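Local coordinates for protein kappa-carrageenase (Pseudoalteromonas carrageenovora, PDB 1DYP) that cuts kappa-carrageenan from within by hydrolysing the beta-1,4 linkages between galactose 4-sulfate and 3,6-anhydrogalactose, at residues Y38-W43 and R66-G71. The protein carries 1 engineered substitution. Residues are numbered along the deposited sequence; the frame is centred on the assembly and turned at random.
Sequences YGVWSW and RTFWDG
R66 and F68 reach segment 38-43, R66 at W41 and G39 and F68 at V40, by different first torsions: in R66 CG is wedged between the backbone N and the carbonyl carbon (chi1 67°), with the chain extended from there to NE, whereas in F68 CG lies anti to the backbone N (chi1 176°). Both residues belong to the long strand 54-70 of the glycoside hydrolase family 16 beta-sandwich, a concanavalin-like fold. Strand 75-95 pairs antiparallel with 54-70 and parallel with 41-43; the contact is chiefly an arginine side chain on backbone carbonyls, with one apolar pair beside it. Arginine suits the place because its long chain ends in a flat group whose several N-H bonds can reach more than one carbonyl. NH2 of R66 gives a nearly straight bond to the O of W41 (3.0 Å, 166°), which lies in the guanidinium plane, and a weak, bent one to the O of G39. R66 NE makes weak bonds to W41 O and, at 3.0 Å, to S42 OG; this hydroxyl, small enough to sit beside the arginine chain, also bonds H64. NH1 bonds the O of T67, also in the guanidinium plane, so partners on all three nitrogens help hold the group's rotation. Glycine suits position 39, where phi is positive and a CB would strike the W41 ring. The W41 side chain lies about 4 Å from that of R234, important for substrate recognition, so R66 probably helps hold the backbone carrying W41 there. F68, stacked on Y80, supplies an apolar flank against V40, whose CG1 lies 4.0 Å from CE1 of F68; the same CE1 meets the O of G39 edge-on at 3.5 Å.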
ATOM      1  N   TYR A  38      -4.546   0.885 -11.988  1.00 13.05           N
ATOM      2  CA  TYR A  38      -5.636   1.577 -11.323  1.00 12.82           C
ATOM      3  C   TYR A  38      -5.150   2.984 -11.014  1.00 12.45           C
ATOM      4  O   TYR A  38      -4.014   3.332 -11.341  1.00 12.39           O
ATOM      5  CB  TYR A  38      -6.057   0.826 -10.055  1.00 13.28           C
ATOM      6  CG  TYR A  38      -4.923   0.413  -9.147  1.00 13.95           C
ATOM      7  CD1 TYR A  38      -4.380   1.303  -8.222  1.00 14.25           C
ATOM      8  CD2 TYR A  38      -4.401  -0.880  -9.204  1.00 14.14           C
ATOM      9  CE1 TYR A  38      -3.345   0.912  -7.372  1.00 14.49           C
ATOM     10  CE2 TYR A  38      -3.366  -1.278  -8.363  1.00 14.44           C
ATOM     11  CZ  TYR A  38      -2.845  -0.380  -7.450  1.00 14.55           C
ATOM     12  OH  TYR A  38      -1.827  -0.779  -6.615  1.00 15.07           O
ATOM     13  N   GLY A  39      -5.996   3.800 -10.398  1.00 11.70           N
ATOM     14  CA  GLY A  39      -5.587   5.162 -10.114  1.00 11.09           C
ATOM     15  C   GLY A  39      -5.428   5.912 -11.424  1.00 10.57           C
ATOM     16  O   GLY A  39      -6.074   5.575 -12.419  1.00 10.51           O
ATOM     17  N   VAL A  40      -4.565   6.922 -11.442  1.00  9.98           N
ATOM     18  CA  VAL A  40      -4.354   7.703 -12.653  1.00  9.49           C
ATOM     19  C   VAL A  40      -2.912   7.643 -13.134  1.00  9.12           C
ATOM     20  O   VAL A  40      -2.341   8.630 -13.590  1.00  9.14           O
ATOM     21  CB  VAL A  40      -4.768   9.168 -12.446  1.00  9.53           C
ATOM     22  CG1 VAL A  40      -6.265   9.235 -12.207  1.00  9.97           C
ATOM     23  CG2 VAL A  40      -4.012   9.769 -11.267  1.00  9.85           C
ATOM     24  N   TRP A  41      -2.325   6.462 -13.012  1.00  8.71           N
ATOM     25  CA  TRP A  41      -0.961   6.232 -13.460  1.00  8.38           C
ATOM     26  C   TRP A  41      -0.931   4.787 -13.906  1.00  8.26           C
ATOM     27  O   TRP A  41      -1.913   4.069 -13.752  1.00  8.22           O
ATOM     28  CB  TRP A  41       0.029   6.450 -12.312  1.00  8.41           C
ATOM     29  CG  TRP A  41      -0.257   5.599 -11.116  1.00  8.18           C
ATOM     30  CD1 TRP A  41       0.164   4.319 -10.897  1.00  8.37           C
ATOM     31  CD2 TRP A  41      -1.090   5.945 -10.006  1.00  8.20           C
ATOM     32  NE1 TRP A  41      -0.361   3.844  -9.717  1.00  8.37           N
ATOM     33  CE2 TRP A  41      -1.135   4.822  -9.150  1.00  8.20           C
ATOM     34  CE3 TRP A  41      -1.808   7.096  -9.651  1.00  8.08           C
ATOM     35  CZ2 TRP A  41      -1.872   4.816  -7.959  1.00  8.41           C
ATOM     36  CZ3 TRP A  41      -2.541   7.091  -8.463  1.00  8.26           C
ATOM     37  CH2 TRP A  41      -2.565   5.956  -7.633  1.00  8.09           C
ATOM     38  N   SER A  42       0.183   4.363 -14.481  1.00  8.17           N
ATOM     39  CA  SER A  42       0.307   2.984 -14.906  1.00  8.09           C
ATOM     40  C   SER A  42       1.600   2.446 -14.333  1.00  8.09           C
ATOM     41  O   SER A  42       2.582   3.174 -14.198  1.00  7.91           O
ATOM     42  CB  SER A  42       0.328   2.882 -16.432  1.00  8.02           C
ATOM     43  OG  SER A  42      -0.899   3.325 -16.984  1.00  8.07           O
ATOM     44  N   TRP A  43       1.588   1.171 -13.976  1.00  8.14           N
ATOM     45  CA  TRP A  43       2.777   0.537 -13.439  1.00  8.46           C
ATOM     46  C   TRP A  43       3.678   0.130 -14.593  1.00  8.79           C
ATOM     47  O   TRP A  43       3.201  -0.290 -15.646  1.00  9.02           O
ATOM     48  CB  TRP A  43       2.407  -0.720 -12.653  1.00  8.21           C
ATOM     49  CG  TRP A  43       1.411  -0.499 -11.572  1.00  7.96           C
ATOM     50  CD1 TRP A  43       0.177  -1.066 -11.473  1.00  8.13           C
ATOM     51  CD2 TRP A  43       1.574   0.320 -10.408  1.00  7.86           C
ATOM     52  NE1 TRP A  43      -0.442  -0.657 -10.318  1.00  7.98           N
ATOM     53  CE2 TRP A  43       0.394   0.195  -9.644  1.00  7.83           C
ATOM     54  CE3 TRP A  43       2.605   1.147  -9.935  1.00  7.54           C
ATOM     55  CZ2 TRP A  43       0.210   0.865  -8.429  1.00  7.71           C
ATOM     56  CZ3 TRP A  43       2.423   1.815  -8.723  1.00  7.57           C
ATOM     57  CH2 TRP A  43       1.231   1.667  -7.984  1.00  7.75           C
ATOM     58  N   ARG A  66      -4.158   4.554 -21.770  1.00 10.05           N
ATOM     59  CA  ARG A  66      -4.601   3.207 -21.459  1.00  9.97           C
ATOM     60  C   ARG A  66      -6.090   3.270 -21.203  1.00 10.10           C
ATOM     61  O   ARG A  66      -6.647   4.353 -21.013  1.00 10.11           O
ATOM     62  CB  ARG A  66      -3.888   2.642 -20.221  1.00 10.01           C
ATOM     63  CG  ARG A  66      -4.201   3.326 -18.890  1.00 10.00           C
ATOM     64  CD  ARG A  66      -3.810   2.390 -17.747  1.00  9.87           C
ATOM     65  NE  ARG A  66      -3.811   3.008 -16.420  1.00  9.54           N
ATOM     66  CZ  ARG A  66      -4.897   3.287 -15.704  1.00  9.64           C
ATOM     67  NH1 ARG A  66      -6.108   3.013 -16.176  1.00  9.91           N
ATOM     68  NH2 ARG A  66      -4.768   3.818 -14.494  1.00  9.45           N
ATOM     69  N   THR A  67      -6.747   2.116 -21.229  1.00 10.32           N
ATOM     70  CA  THR A  67      -8.170   2.104 -20.952  1.00 10.65           C
ATOM     71  C   THR A  67      -8.287   2.564 -19.505  1.00 10.47           C
ATOM     72  O   THR A  67      -7.511   2.149 -18.642  1.00 10.19           O
ATOM     73  CB  THR A  67      -8.772   0.701 -21.132  1.00 11.13           C
ATOM     74  OG1 THR A  67      -8.841   0.398 -22.531  1.00 12.76           O
ATOM     75  CG2 THR A  67     -10.169   0.643 -20.557  1.00 11.46           C
ATOM     76  N   PHE A  68      -9.254   3.436 -19.254  1.00 10.31           N
ATOM     77  CA  PHE A  68      -9.454   4.008 -17.932  1.00 10.34           C
ATOM     78  C   PHE A  68     -10.902   3.866 -17.488  1.00 10.47           C
ATOM     79  O   PHE A  68     -11.820   4.145 -18.256  1.00 10.74           O
ATOM     80  CB  PHE A  68      -9.067   5.485 -17.996  1.00 10.06           C
ATOM     81  CG  PHE A  68      -9.303   6.251 -16.729  1.00  9.86           C
ATOM     82  CD1 PHE A  68      -8.417   6.148 -15.662  1.00  9.80           C
ATOM     83  CD2 PHE A  68     -10.386   7.117 -16.622  1.00  9.95           C
ATOM     84  CE1 PHE A  68      -8.600   6.904 -14.506  1.00  9.81           C
ATOM     85  CE2 PHE A  68     -10.580   7.880 -15.466  1.00  9.88           C
ATOM     86  CZ  PHE A  68      -9.680   7.770 -14.408  1.00  9.67           C
ATOM     87  N   TRP A  69     -11.103   3.418 -16.253  1.00 10.44           N
ATOM     88  CA  TRP A  69     -12.453   3.284 -15.728  1.00 10.62           C
ATOM     89  C   TRP A  69     -12.891   4.626 -15.153  1.00 10.59           C
ATOM     90  O   TRP A  69     -12.307   5.124 -14.190  1.00 10.47           O
ATOM     91  CB  TRP A  69     -12.520   2.215 -14.638  1.00 10.87           C
ATOM     92  CG  TRP A  69     -13.853   2.170 -13.935  1.00 11.22           C
ATOM     93  CD1 TRP A  69     -14.095   2.448 -12.622  1.00 11.44           C
ATOM     94  CD2 TRP A  69     -15.121   1.832 -14.513  1.00 11.69           C
ATOM     95  NE1 TRP A  69     -15.433   2.303 -12.343  1.00 11.58           N
ATOM     96  CE2 TRP A  69     -16.087   1.925 -13.486  1.00 11.67           C
ATOM     97  CE3 TRP A  69     -15.536   1.459 -15.798  1.00 11.88           C
ATOM     98  CZ2 TRP A  69     -17.444   1.658 -13.704  1.00 12.09           C
ATOM     99  CZ3 TRP A  69     -16.886   1.193 -16.016  1.00 12.22           C
ATOM    100  CH2 TRP A  69     -17.823   1.293 -14.971  1.00 12.09           C
ATOM    101  N   ASP A  70     -13.912   5.202 -15.772  1.00 10.51           N
ATOM    102  CA  ASP A  70     -14.483   6.476 -15.357  1.00 10.56           C
ATOM    103  C   ASP A  70     -15.691   6.136 -14.485  1.00 10.57           C
ATOM    104  O   ASP A  70     -16.834   6.121 -14.952  1.00 10.47           O
ATOM    105  CB  ASP A  70     -14.894   7.258 -16.609  1.00 10.62           C
ATOM    106  CG  ASP A  70     -15.584   8.570 -16.297  1.00 10.71           C
ATOM    107  OD1 ASP A  70     -15.674   8.958 -15.113  1.00 10.82           O
ATOM    108  OD2 ASP A  70     -16.035   9.214 -17.266  1.00 11.19           O
ATOM    109  N   GLY A  71     -15.414   5.846 -13.218  1.00 10.55           N
ATOM    110  CA  GLY A  71     -16.454   5.481 -12.272  1.00 10.95           C
ATOM    111  C   GLY A  71     -17.603   6.458 -12.150  1.00 11.19           C
ATOM    112  O   GLY A  71     -18.757   6.052 -12.033  1.00 11.13           O
TER